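Local structure of O-phospho-L-seryl-tRNA:Cys-tRNA synthase (Methanocaldococcus jannaschii DSM 2661, 5X6B) at residues Ile128-Ile133 and Val194-Leu199; Glu54-Asn59 and Glu403-Ala408; Asp102-Ile107 and Cys263-Phe268; Glu332-Lys337 and Asn407-Ile412. The protein probably converts O-phosphoseryl-tRNA(Cys) into Cys-tRNA(Cys) with the help of a pyridoxal phosphate cofactor. All blocks are in the same frame, centred on the assembly; numbering follows the deposited sequence.

The four contacts fall into two groups on opposite sides of the chain's centre. Contacts 1 and 3 have centres 19 Å apart and both reach the seven-stranded mixed sheet, from helices on opposite faces; they touch where I128 and V129 pack against L266. The centres of contacts 2 and 4, sharing N407 and A408 on helix 399-415, are about 12 Å apart. The centres of contacts 1 and 4 are 43 Å apart. Along the chain, contact 2 joins residues near the N-terminus to the C-terminal helix and so spans contact 3, which in turn spans contact 1, whereas contact 4 is local to the C-terminal part. The layout is consistent with a fold-type I pyridoxal phosphate enzyme.

Contact 1: Ile128-Ile133 and Val194-Leu199; sequences IVMHAI and VGLILL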
loop_
_atom_site.group_PDB
_atom_site.type_symbol
_atom_site.label_atom_id
_atom_site.label_comp_id
_atom_site.label_asym_id
_atom_site.label_seq_id
_atom_site.Cartn_x
_atom_site.Cartn_y
_atom_site.Cartn_z
ATOM N N ILE B 128 -8.969 -15.051 -12.748
ATOM C CA ILE B 128 -9.456 -15.974 -11.730
ATOM C C ILE B 128 -10.790 -16.598 -12.115
ATOM O O ILE B 128 -10.937 -17.820 -12.066
ATOM C CB ILE B 128 -9.596 -15.282 -10.362
ATOM C CG1 ILE B 128 -8.221 -15.133 -9.712
ATOM C CG2 ILE B 128 -10.497 -16.086 -9.442
ATOM C CD1 ILE B 128 -8.222 -14.260 -8.496
ATOM N N VAL B 129 -11.757 -15.776 -12.510
ATOM C CA VAL B 129 -13.068 -16.311 -12.870
ATOM C C VAL B 129 -13.000 -17.064 -14.203
ATOM O O VAL B 129 -13.709 -18.045 -14.399
ATOM C CB VAL B 129 -14.155 -15.207 -12.942
ATOM C CG1 VAL B 129 -14.322 -14.541 -11.589
ATOM C CG2 VAL B 129 -13.833 -14.179 -14.012
ATOM N N MET B 130 -12.131 -16.616 -15.105
ATOM C CA MET B 130 -11.940 -17.300 -16.376
ATOM C C MET B 130 -11.310 -18.668 -16.158
ATOM O O MET B 130 -11.476 -19.579 -16.970
ATOM C CB MET B 130 -11.058 -16.474 -17.313
ATOM C CG MET B 130 -11.751 -15.308 -17.978
ATOM S SD MET B 130 -10.626 -14.478 -19.117
ATOM C CE MET B 130 -11.637 -13.095 -19.651
ATOM N N HIS B 131 -10.584 -18.802 -15.053
ATOM C CA HIS B 131 -9.820 -20.009 -14.781
ATOM C C HIS B 131 -10.606 -20.993 -13.921
ATOM O O HIS B 131 -10.399 -22.204 -14.008
ATOM C CB HIS B 131 -8.500 -19.645 -14.099
ATOM C CG HIS B 131 -7.564 -20.800 -13.927
ATOM N ND1 HIS B 131 -7.551 -21.581 -12.791
ATOM C CD2 HIS B 131 -6.608 -21.299 -14.742
ATOM C CE1 HIS B 131 -6.629 -22.519 -12.918
ATOM N NE2 HIS B 131 -6.042 -22.371 -14.093
ATOM N N ALA B 132 -11.515 -20.471 -13.105
ATOM C CA ALA B 132 -12.226 -21.292 -12.130
ATOM C C ALA B 132 -13.694 -21.533 -12.484
ATOM O O ALA B 132 -14.358 -22.358 -11.857
ATOM C CB ALA B 132 -12.129 -20.658 -10.755
ATOM N N ILE B 133 -14.204 -20.808 -13.474
ATOM C CA ILE B 133 -15.607 -20.943 -13.862
ATOM C C ILE B 133 -15.717 -21.567 -15.244
ATOM O O ILE B 133 -16.413 -22.559 -15.435
ATOM C CB ILE B 133 -16.336 -19.583 -13.850
ATOM C CG1 ILE B 133 -16.133 -18.886 -12.502
ATOM C CG2 ILE B 133 -17.816 -19.759 -14.155
ATOM C CD1 ILE B 133 -16.574 -19.713 -11.312
ATOM N N VAL B 194 -20.280 -21.107 -24.595
ATOM C CA VAL B 194 -19.974 -19.802 -24.021
ATOM C C VAL B 194 -19.924 -19.910 -22.506
ATOM O O VAL B 194 -20.950 -20.112 -21.853
ATOM C CB VAL B 194 -21.008 -18.740 -24.426
ATOM C CG1 VAL B 194 -20.745 -17.436 -23.685
ATOM C CG2 VAL B 194 -20.976 -18.519 -25.931
ATOM N N GLY B 195 -18.722 -19.782 -21.953
ATOM C CA GLY B 195 -18.524 -19.937 -20.526
ATOM C C GLY B 195 -18.739 -18.657 -19.745
ATOM O O GLY B 195 -19.109 -18.692 -18.570
ATOM N N LEU B 196 -18.520 -17.520 -20.396
ATOM C CA LEU B 196 -18.577 -16.245 -19.699
ATOM C C LEU B 196 -18.998 -15.069 -20.581
ATOM O O LEU B 196 -18.505 -14.899 -21.702
ATOM C CB LEU B 196 -17.214 -15.944 -19.070
ATOM C CG LEU B 196 -17.123 -14.701 -18.181
ATOM C CD1 LEU B 196 -18.036 -14.846 -16.977
ATOM C CD2 LEU B 196 -15.688 -14.462 -17.747
ATOM N N ILE B 197 -19.908 -14.256 -20.054
ATOM C CA ILE B 197 -20.251 -12.980 -20.673
ATOM C C ILE B 197 -19.573 -11.828 -19.928
ATOM O O ILE B 197 -19.694 -11.705 -18.705
ATOM C CB ILE B 197 -21.768 -12.760 -20.698
ATOM C CG1 ILE B 197 -22.446 -13.893 -21.460
ATOM C CG2 ILE B 197 -22.103 -11.423 -21.340
ATOM C CD1 ILE B 197 -23.942 -13.843 -21.396
ATOM N N LEU B 198 -18.858 -10.989 -20.672
ATOM C CA LEU B 198 -18.064 -9.916 -20.079
ATOM C C LEU B 198 -18.440 -8.547 -20.646
ATOM O O LEU B 198 -18.504 -8.364 -21.861
ATOM C CB LEU B 198 -16.570 -10.189 -20.302
ATOM C CG LEU B 198 -15.525 -9.294 -19.629
ATOM C CD1 LEU B 198 -14.297 -10.116 -19.270
ATOM C CD2 LEU B 198 -15.125 -8.129 -20.526
ATOM N N LEU B 199 -18.684 -7.585 -19.762
ATOM C CA LEU B 199 -18.975 -6.221 -20.192
ATOM C C LEU B 199 -18.034 -5.210 -19.541
ATOM O O LEU B 199 -18.003 -5.071 -18.317
ATOM C CB LEU B 199 -20.428 -5.850 -19.878
ATOM C CG LEU B 199 -20.812 -4.394 -20.172
ATOM C CD1 LEU B 199 -20.641 -4.065 -21.652
ATOM C CD2 LEU B 199 -22.232 -4.101 -19.710
#
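M130 and V129 of the helix meet L196 and L198 of the strand in an all-apolar contact of methyl and methylene groups. M130 does most of the reaching. Its CB leaves the helix at an angle that does not aim straight at the strand, but a chi1 of -77° sets CG anti to the carbonyl carbon and turns the chain over. CG then lies 4.0 Å from CD2 of L196. Beyond it the chain stays extended through SD, so that the terminal CE arrives 4.0 Å from CD1 of L198, two residues further along the strand. A long unbranched side chain suits this place because one residue can bridge two leucines that project from the same face of the strand. V129 is short and already faces the strand, and its CG2 reaches the same CD2 of L196 at 4.2 Å. One leucine methyl thus receives both neighbours of the helix, whose side chains meet it at about a right angle. The helix and strand axes run nearly antiparallel, at 163°, and approach to 9.1 Å. This fits a beta-alpha-beta crossover in which helix 122-132 carries the chain back between the parallel strands 115-119 and 139-143. V129 also packs on L227 of strand 226-229 and on L266, and I128 and H131 touch R156 of the second subunit. Strand 194-200 lies between strands 139-143 and 226-229; on its other face I197 and L199 meet helices 179-188 and 212-221, so the strand is sandwiched between layers of helix.

Contact 2: Glu54-Asn59 and Glu403-Ala408; sequences EFINLN and EYVVNA
Apolar packing alone joins I56 and L58 to V405 and Y404 of the helix. V405 stands at the middle: with CG1 anti to the backbone N (chi1 173°), its two methyls face different partners, CG1 3.8 Å from CD1 of L58 and CG2 3.9 Å from CD1 of I56. The side chains of L58 and V405 lie alongside one another, pointing opposite ways. The same CD1 of I56 continues to the Tyr ring, 4.2 Å from CD2 of Y404. Beta-branched and leucine side chains suit these positions, since I56, on strand 56-57, and L58, at the turn that follows, both point their CB toward helix 399-415. Strand 56-57 pairs in parallel with strand 379-380, and helix 399-415 packs over this two-stranded sheet, with Y404 and A408 resting on I379.

Most polar interactions belong to the turn after the strand. N57 OD1 accepts the backbone N of N59 at 2.9 Å, with an N-H...O angle of 163°, forming an Asx turn; the donor is tilted 34° from the carbonyl plane. N59 is the N-cap of helix 60-63, its OD1 accepting the N of I61. The hydroxyl of Y404 is hydrogen-bonded to the carbonyl O of R377.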
loop_
_atom_site.group_PDB
_atom_site.type_symbol
_atom_site.label_atom_id
_atom_site.label_comp_id
_atom_site.label_asym_id
_atom_site.label_seq_id
_atom_site.Cartn_x
_atom_site.Cartn_y
_atom_site.Cartn_z
ATOM N N GLU B 54 5.359 18.489 -8.966
ATOM C CA GLU B 54 5.627 19.679 -9.754
ATOM C C GLU B 54 4.701 19.764 -10.964
ATOM O O GLU B 54 4.755 20.719 -11.737
ATOM C CB GLU B 54 7.086 19.688 -10.204
ATOM C CG GLU B 54 8.064 19.437 -9.074
ATOM C CD GLU B 54 9.278 20.333 -9.152
ATOM O OE1 GLU B 54 9.498 20.947 -10.218
ATOM O OE2 GLU B 54 10.010 20.427 -8.144
ATOM N N PHE B 55 3.850 18.759 -11.129
ATOM C CA PHE B 55 2.991 18.690 -12.300
ATOM C C PHE B 55 1.567 18.292 -11.956
ATOM O O PHE B 55 1.324 17.587 -10.975
ATOM C CB PHE B 55 3.551 17.698 -13.321
ATOM C CG PHE B 55 4.825 18.143 -13.972
ATOM C CD1 PHE B 55 4.800 18.995 -15.061
ATOM C CD2 PHE B 55 6.047 17.700 -13.505
ATOM C CE1 PHE B 55 5.972 19.407 -15.668
ATOM C CE2 PHE B 55 7.222 18.107 -14.109
ATOM C CZ PHE B 55 7.184 18.961 -15.193
ATOM N N ILE B 56 0.630 18.763 -12.768
ATOM C CA ILE B 56 -0.704 18.189 -12.795
ATOM C C ILE B 56 -0.671 17.022 -13.773
ATOM O O ILE B 56 -0.269 17.179 -14.932
ATOM C CB ILE B 56 -1.776 19.208 -13.225
ATOM C CG1 ILE B 56 -1.848 20.368 -12.234
ATOM C CG2 ILE B 56 -3.131 18.534 -13.344
ATOM C CD1 ILE B 56 -2.828 21.441 -12.637
ATOM N N ASN B 57 -1.067 15.848 -13.297
ATOM C CA ASN B 57 -1.110 14.665 -14.140
ATOM C C ASN B 57 -2.503 14.478 -14.721
ATOM O O ASN B 57 -3.474 14.312 -13.979
ATOM C CB ASN B 57 -0.692 13.422 -13.348
ATOM C CG ASN B 57 -0.363 12.246 -14.244
ATOM O OD1 ASN B 57 -0.787 12.190 -15.397
ATOM N ND2 ASN B 57 0.397 11.295 -13.715
ATOM N N LEU B 58 -2.596 14.498 -16.047
ATOM C CA LEU B 58 -3.882 14.380 -16.727
ATOM C C LEU B 58 -4.182 12.957 -17.197
ATOM O O LEU B 58 -5.214 12.718 -17.824
ATOM C CB LEU B 58 -3.936 15.332 -17.922
ATOM C CG LEU B 58 -3.932 16.825 -17.591
ATOM C CD1 LEU B 58 -4.032 17.656 -18.861
ATOM C CD2 LEU B 58 -5.061 17.168 -16.625
ATOM N N ASN B 59 -3.286 12.020 -16.897
ATOM C CA ASN B 59 -3.468 10.627 -17.306
ATOM C C ASN B 59 -4.667 9.982 -16.609
ATOM O O ASN B 59 -4.699 9.877 -15.382
ATOM C CB ASN B 59 -2.198 9.827 -17.022
ATOM C CG ASN B 59 -2.155 8.513 -17.771
ATOM O OD1 ASN B 59 -3.185 7.873 -17.994
ATOM N ND2 ASN B 59 -0.957 8.102 -18.167
ATOM N N GLU B 403 -9.472 25.011 -14.115
ATOM C CA GLU B 403 -9.374 26.249 -14.893
ATOM C C GLU B 403 -7.964 26.443 -15.433
ATOM O O GLU B 403 -7.780 26.840 -16.586
ATOM C CB GLU B 403 -9.749 27.478 -14.066
ATOM C CG GLU B 403 -11.148 27.533 -13.496
ATOM C CD GLU B 403 -11.407 28.877 -12.831
ATOM O OE1 GLU B 403 -10.953 29.901 -13.389
ATOM O OE2 GLU B 403 -12.019 28.911 -11.737
ATOM N N TYR B 404 -6.973 26.181 -14.586
ATOM C CA TYR B 404 -5.577 26.332 -14.977
ATOM C C TYR B 404 -5.265 25.511 -16.222
ATOM O O TYR B 404 -4.712 26.030 -17.196
ATOM C CB TYR B 404 -4.650 25.917 -13.838
ATOM C CG TYR B 404 -3.188 26.077 -14.177
ATOM C CD1 TYR B 404 -2.534 27.280 -13.953
ATOM C CD2 TYR B 404 -2.463 25.032 -14.739
ATOM C CE1 TYR B 404 -1.204 27.441 -14.269
ATOM C CE2 TYR B 404 -1.131 25.183 -15.063
ATOM C CZ TYR B 404 -0.505 26.390 -14.823
ATOM O OH TYR B 404 0.824 26.554 -15.138
ATOM N N VAL B 405 -5.622 24.227 -16.178
ATOM C CA VAL B 405 -5.369 23.311 -17.281
ATOM C C VAL B 405 -6.020 23.787 -18.579
ATOM O O VAL B 405 -5.374 23.820 -19.632
ATOM C CB VAL B 405 -5.882 21.898 -16.960
ATOM C CG1 VAL B 405 -5.763 21.001 -18.184
ATOM C CG2 VAL B 405 -5.125 21.314 -15.771
ATOM N N VAL B 406 -7.298 24.154 -18.492
ATOM C CA VAL B 406 -8.048 24.624 -19.654
ATOM C C VAL B 406 -7.418 25.869 -20.267
ATOM O O VAL B 406 -7.181 25.919 -21.477
ATOM C CB VAL B 406 -9.511 24.929 -19.293
ATOM C CG1 VAL B 406 -10.183 25.685 -20.419
ATOM C CG2 VAL B 406 -10.263 23.643 -18.988
ATOM N N ASN B 407 -7.143 26.869 -19.432
ATOM C CA ASN B 407 -6.505 28.092 -19.906
ATOM C C ASN B 407 -5.143 27.798 -20.513
ATOM O O ASN B 407 -4.745 28.411 -21.505
ATOM C CB ASN B 407 -6.368 29.109 -18.768
ATOM C CG ASN B 407 -7.710 29.641 -18.301
ATOM O OD1 ASN B 407 -8.684 29.656 -19.059
ATOM N ND2 ASN B 407 -7.769 30.082 -17.048
ATOM N N ALA B 408 -4.439 26.845 -19.911
ATOM C CA ALA B 408 -3.120 26.451 -20.378
ATOM C C ALA B 408 -3.184 25.971 -21.819
ATOM O O ALA B 408 -2.481 26.494 -22.683
ATOM C CB ALA B 408 -2.545 25.372 -19.485
#

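Contact 3: Asp102-Ile107 and Cys263-Phe268; sequences DFLEDI and CGILAF
The antiparallel strand of the mixed sheet is covered here by helix 100-111: I265 of strand 264-268 meets F103, L104 and I107. I265 takes all three contacts with its longer branch. Its CD1 lies 4.2 Å from CE2 of F103 and 4.5 Å from CD2 of L104, while its CG1 is 4.2 Å from CG1 of I107. F103 and I107 are one helical turn apart, so they present adjacent groups on one side of the helix, and L104 closes in from the neighbouring position. An isoleucine suits the strand because its branched CB lies close to the sheet while CD1 still extends to the helix. The axes cross at -63° and come no nearer than 10.2 Å, a distance that the side chains fill.

F103 also meets F307 edge-to-face and packs on helix 298-305, while I107 rests on M257, two residues after K255, which bears the pyridoxal phosphate. On the helix, D106 OD2 bonds to the hydroxyl of Y44 of the second subunit. Strand 264-268 runs antiparallel to both neighbours, 115-119 and 248-252, whereas the other strands are mutually parallel; this is the hallmark of the large domain of fold-type I pyridoxal phosphate enzymes.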
loop_
_atom_site.group_PDB
_atom_site.type_symbol
_atom_site.label_atom_id
_atom_site.label_comp_id
_atom_site.label_asym_id
_atom_site.label_seq_id
_atom_site.Cartn_x
_atom_site.Cartn_y
_atom_site.Cartn_z
ATOM N N ASP B 102 -13.565 -7.598 7.901
ATOM C CA ASP B 102 -14.598 -6.573 7.976
ATOM C C ASP B 102 -14.623 -5.720 6.712
ATOM O O ASP B 102 -15.687 -5.326 6.239
ATOM C CB ASP B 102 -14.381 -5.694 9.208
ATOM C CG ASP B 102 -14.718 -6.415 10.494
ATOM O OD1 ASP B 102 -15.374 -7.476 10.418
ATOM O OD2 ASP B 102 -14.317 -5.938 11.575
ATOM N N PHE B 103 -13.446 -5.443 6.164
ATOM C CA PHE B 103 -13.347 -4.654 4.945
ATOM C C PHE B 103 -13.970 -5.388 3.761
ATOM O O PHE B 103 -14.644 -4.783 2.925
ATOM C CB PHE B 103 -11.888 -4.312 4.643
ATOM C CG PHE B 103 -11.676 -3.720 3.283
ATOM C CD1 PHE B 103 -12.110 -2.438 2.996
ATOM C CD2 PHE B 103 -11.048 -4.449 2.290
ATOM C CE1 PHE B 103 -11.920 -1.895 1.740
ATOM C CE2 PHE B 103 -10.852 -3.911 1.033
ATOM C CZ PHE B 103 -11.288 -2.633 0.758
ATOM N N LEU B 104 -13.747 -6.696 3.699
ATOM C CA LEU B 104 -14.255 -7.495 2.595
ATOM C C LEU B 104 -15.773 -7.597 2.619
ATOM O O LEU B 104 -16.414 -7.658 1.569
ATOM C CB LEU B 104 -13.630 -8.887 2.610
ATOM C CG LEU B 104 -12.222 -8.914 2.027
ATOM C CD1 LEU B 104 -11.652 -10.323 2.040
ATOM C CD2 LEU B 104 -12.240 -8.345 0.617
ATOM N N GLU B 105 -16.355 -7.610 3.812
ATOM C CA GLU B 105 -17.806 -7.614 3.908
ATOM C C GLU B 105 -18.358 -6.213 3.616
ATOM O O GLU B 105 -19.409 -6.079 2.989
ATOM C CB GLU B 105 -18.261 -8.119 5.281
ATOM C CG GLU B 105 -18.486 -7.045 6.330
ATOM C CD GLU B 105 -18.637 -7.618 7.722
ATOM O OE1 GLU B 105 -18.587 -8.859 7.860
ATOM O OE2 GLU B 105 -18.823 -6.828 8.675
ATOM N N ASP B 106 -17.640 -5.174 4.039
ATOM C CA ASP B 106 -18.082 -3.804 3.787
ATOM C C ASP B 106 -17.976 -3.460 2.305
ATOM O O ASP B 106 -18.836 -2.765 1.759
ATOM C CB ASP B 106 -17.275 -2.805 4.620
ATOM C CG ASP B 106 -17.574 -2.910 6.103
ATOM O OD1 ASP B 106 -18.621 -3.491 6.457
ATOM O OD2 ASP B 106 -16.767 -2.409 6.915
ATOM N N ILE B 107 -16.929 -3.955 1.652
ATOM C CA ILE B 107 -16.753 -3.716 0.226
ATOM C C ILE B 107 -17.783 -4.530 -0.560
ATOM O O ILE B 107 -18.102 -4.212 -1.706
ATOM C CB ILE B 107 -15.317 -4.065 -0.242
ATOM C CG1 ILE B 107 -15.019 -3.426 -1.598
ATOM C CG2 ILE B 107 -15.115 -5.558 -0.320
ATOM C CD1 ILE B 107 -14.982 -1.917 -1.559
ATOM N N CYS B 263 -3.532 -3.511 -6.552
ATOM C CA CYS B 263 -4.610 -4.121 -5.786
ATOM C C CYS B 263 -5.932 -3.969 -6.527
ATOM O O CYS B 263 -6.038 -3.210 -7.493
ATOM C CB CYS B 263 -4.713 -3.514 -4.387
ATOM S SG CYS B 263 -5.442 -1.868 -4.312
ATOM N N GLY B 264 -6.937 -4.703 -6.066
ATOM C CA GLY B 264 -8.224 -4.740 -6.726
ATOM C C GLY B 264 -9.192 -5.590 -5.934
ATOM O O GLY B 264 -8.846 -6.121 -4.880
ATOM N N ILE B 265 -10.414 -5.714 -6.436
ATOM C CA ILE B 265 -11.441 -6.483 -5.749
ATOM C C ILE B 265 -12.162 -7.388 -6.732
ATOM O O ILE B 265 -12.438 -6.989 -7.864
ATOM C CB ILE B 265 -12.464 -5.562 -5.044
ATOM C CG1 ILE B 265 -11.791 -4.784 -3.918
ATOM C CG2 ILE B 265 -13.624 -6.366 -4.471
ATOM C CD1 ILE B 265 -11.265 -5.668 -2.813
ATOM N N LEU B 266 -12.433 -8.618 -6.309
ATOM C CA LEU B 266 -13.318 -9.501 -7.052
ATOM C C LEU B 266 -14.540 -9.771 -6.195
ATOM O O LEU B 266 -14.437 -10.369 -5.126
ATOM C CB LEU B 266 -12.619 -10.808 -7.430
ATOM C CG LEU B 266 -13.480 -11.890 -8.096
ATOM C CD1 LEU B 266 -14.137 -11.367 -9.367
ATOM C CD2 LEU B 266 -12.653 -13.132 -8.401
ATOM N N ALA B 267 -15.694 -9.298 -6.650
ATOM C CA ALA B 267 -16.941 -9.552 -5.945
ATOM C C ALA B 267 -17.739 -10.592 -6.713
ATOM O O ALA B 267 -17.682 -10.638 -7.941
ATOM C CB ALA B 267 -17.739 -8.273 -5.776
ATOM N N PHE B 268 -18.477 -11.429 -5.992
ATOM C CA PHE B 268 -19.190 -12.532 -6.628
ATOM C C PHE B 268 -20.344 -13.059 -5.780
ATOM O O PHE B 268 -20.366 -12.893 -4.559
ATOM C CB PHE B 268 -18.217 -13.671 -6.955
ATOM C CG PHE B 268 -17.422 -14.160 -5.768
ATOM C CD1 PHE B 268 -17.901 -15.192 -4.974
ATOM C CD2 PHE B 268 -16.194 -13.598 -5.458
ATOM C CE1 PHE B 268 -17.173 -15.647 -3.889
ATOM C CE2 PHE B 268 -15.463 -14.047 -4.371
ATOM C CZ PHE B 268 -15.954 -15.073 -3.587
#

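Contact 4: Glu332-Lys337 and Asn407-Ile412; sequences EKIGFK and NAIKEI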
loop_
_atom_site.group_PDB
_atom_site.type_symbol
_atom_site.label_atom_id
_atom_site.label_comp_id
_atom_site.label_asym_id
_atom_site.label_seq_id
_atom_site.Cartn_x
_atom_site.Cartn_y
_atom_site.Cartn_z
ATOM N N GLU B 332 -13.780 22.553 -26.868
ATOM C CA GLU B 332 -14.422 22.502 -28.177
ATOM C C GLU B 332 -14.370 23.868 -28.855
ATOM O O GLU B 332 -14.387 23.961 -30.083
ATOM C CB GLU B 332 -15.870 22.021 -28.058
ATOM C CG GLU B 332 -15.996 20.524 -27.822
ATOM C CD GLU B 332 -17.428 20.034 -27.859
ATOM O OE1 GLU B 332 -18.345 20.852 -27.629
ATOM O OE2 GLU B 332 -17.634 18.830 -28.132
ATOM N N LYS B 333 -14.293 24.920 -28.043
ATOM C CA LYS B 333 -14.241 26.290 -28.541
ATOM C C LYS B 333 -12.971 26.570 -29.336
ATOM O O LYS B 333 -12.947 27.472 -30.173
ATOM C CB LYS B 333 -14.351 27.286 -27.381
ATOM C CG LYS B 333 -15.653 27.200 -26.599
ATOM C CD LYS B 333 -15.671 28.186 -25.445
ATOM C CE LYS B 333 -16.983 28.122 -24.679
ATOM N NZ LYS B 333 -17.007 29.071 -23.525
ATOM N N ILE B 334 -11.913 25.806 -29.075
ATOM C CA ILE B 334 -10.653 26.013 -29.785
ATOM C C ILE B 334 -10.413 24.929 -30.823
ATOM O O ILE B 334 -9.374 24.914 -31.482
ATOM C CB ILE B 334 -9.441 26.060 -28.826
ATOM C CG1 ILE B 334 -9.303 24.742 -28.062
ATOM C CG2 ILE B 334 -9.569 27.225 -27.869
ATOM C CD1 ILE B 334 -8.049 24.646 -27.225
ATOM N N GLY B 335 -11.369 24.017 -30.961
ATOM C CA GLY B 335 -11.307 23.021 -32.016
ATOM C C GLY B 335 -11.034 21.590 -31.585
ATOM O O GLY B 335 -10.571 20.777 -32.384
ATOM N N PHE B 336 -11.310 21.274 -30.324
ATOM C CA PHE B 336 -11.203 19.898 -29.860
ATOM C C PHE B 336 -12.567 19.236 -29.976
ATOM O O PHE B 336 -13.554 19.759 -29.470
ATOM C CB PHE B 336 -10.699 19.819 -28.413
ATOM C CG PHE B 336 -9.229 20.118 -28.250
ATOM C CD1 PHE B 336 -8.485 20.656 -29.290
ATOM C CD2 PHE B 336 -8.583 19.830 -27.055
ATOM C CE1 PHE B 336 -7.135 20.924 -29.134
ATOM C CE2 PHE B 336 -7.231 20.089 -26.894
ATOM C CZ PHE B 336 -6.508 20.639 -27.935
ATOM N N LYS B 337 -12.633 18.092 -30.650
ATOM C CA LYS B 337 -13.895 17.376 -30.767
ATOM C C LYS B 337 -13.934 16.209 -29.794
ATOM O O LYS B 337 -13.124 15.286 -29.889
ATOM C CB LYS B 337 -14.110 16.878 -32.197
ATOM C CG LYS B 337 -15.402 16.084 -32.389
ATOM C CD LYS B 337 -15.585 15.665 -33.845
ATOM C CE LYS B 337 -16.901 14.927 -34.061
ATOM N NZ LYS B 337 -18.077 15.758 -33.672
ATOM N N ASN B 407 -7.143 26.869 -19.432
ATOM C CA ASN B 407 -6.505 28.092 -19.906
ATOM C C ASN B 407 -5.143 27.798 -20.513
ATOM O O ASN B 407 -4.745 28.411 -21.505
ATOM C CB ASN B 407 -6.368 29.109 -18.768
ATOM C CG ASN B 407 -7.710 29.641 -18.301
ATOM O OD1 ASN B 407 -8.684 29.656 -19.059
ATOM N ND2 ASN B 407 -7.769 30.082 -17.048
ATOM N N ALA B 408 -4.439 26.845 -19.911
ATOM C CA ALA B 408 -3.120 26.451 -20.378
ATOM C C ALA B 408 -3.184 25.971 -21.819
ATOM O O ALA B 408 -2.481 26.494 -22.683
ATOM C CB ALA B 408 -2.545 25.372 -19.485
ATOM N N ILE B 409 -4.044 24.985 -22.068
ATOM C CA ILE B 409 -4.231 24.425 -23.405
ATOM C C ILE B 409 -4.634 25.497 -24.419
ATOM O O ILE B 409 -4.098 25.540 -25.527
ATOM C CB ILE B 409 -5.295 23.309 -23.400
ATOM C CG1 ILE B 409 -4.881 22.180 -22.455
ATOM C CG2 ILE B 409 -5.512 22.766 -24.803
ATOM C CD1 ILE B 409 -5.954 21.133 -22.247
ATOM N N LYS B 410 -5.573 26.358 -24.032
ATOM C CA LYS B 410 -6.005 27.469 -24.880
ATOM C C LYS B 410 -4.845 28.368 -25.283
ATOM O O LYS B 410 -4.710 28.733 -26.448
ATOM C CB LYS B 410 -7.070 28.311 -24.175
ATOM C CG LYS B 410 -8.436 27.655 -24.088
ATOM C CD LYS B 410 -9.444 28.615 -23.486
ATOM C CE LYS B 410 -10.836 28.013 -23.460
ATOM N NZ LYS B 410 -11.835 28.968 -22.899
ATOM N N GLU B 411 -4.011 28.726 -24.315
ATOM C CA GLU B 411 -2.881 29.605 -24.583
ATOM C C GLU B 411 -1.797 28.899 -25.385
ATOM O O GLU B 411 -1.009 29.550 -26.069
ATOM C CB GLU B 411 -2.296 30.139 -23.279
ATOM C CG GLU B 411 -3.236 31.028 -22.496
ATOM C CD GLU B 411 -2.745 31.269 -21.090
ATOM O OE1 GLU B 411 -1.646 30.777 -20.757
ATOM O OE2 GLU B 411 -3.459 31.938 -20.315
ATOM N N ILE B 412 -1.749 27.571 -25.296
ATOM C CA ILE B 412 -0.820 26.805 -26.116
ATOM C C ILE B 412 -1.195 26.921 -27.586
ATOM O O ILE B 412 -0.383 27.330 -28.416
ATOM C CB ILE B 412 -0.790 25.311 -25.741
ATOM C CG1 ILE B 412 -0.315 25.120 -24.304
ATOM C CG2 ILE B 412 0.127 24.554 -26.687
ATOM C CD1 ILE B 412 1.009 25.741 -24.038
#
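Chi1 of 61° places CG1 of I334 between its backbone N and carbonyl carbon, and sets CG2 anti to the carbonyl carbon, so that the two branches serve different partners on the helix. CD1 at the end of the CG1 branch lies 4.0 Å from CG2 of I409, and the other branch, CG2, lies 4.0 Å from CG of K410. The same CD1 sits 4.3 Å above one face of the F336 ring, offset toward its rim. F336 comes to I409 as well, its CE2 3.8 Å from CG2 of I409, so this one methyl is shared by the isoleucine and the aromatic ring. K410 suits its partly exposed place because its aliphatic chain packs on I334 while the extended remainder carries NZ to a salt bridge with E330 OE2. K333 NZ, 5.2 Å from K410 NZ, makes a long, weak ion pair with the other oxygen of E330, which probably eases the repulsion between the two lysines. G335, with a positive phi of 110°, is the C-prime residue of a Schellman motif: F336 N bonds to L331 O and G335 N to E332 O. Lacking a CB to press on I334 O, glycine fits. The motif turns the chain out of helix 317-331 and into strand 337-338. F336 meets F351 of the adjoining strand 349-352 and packs on helix 354-360, while I409 of helix 399-415 rests on L331 of helix 317-331.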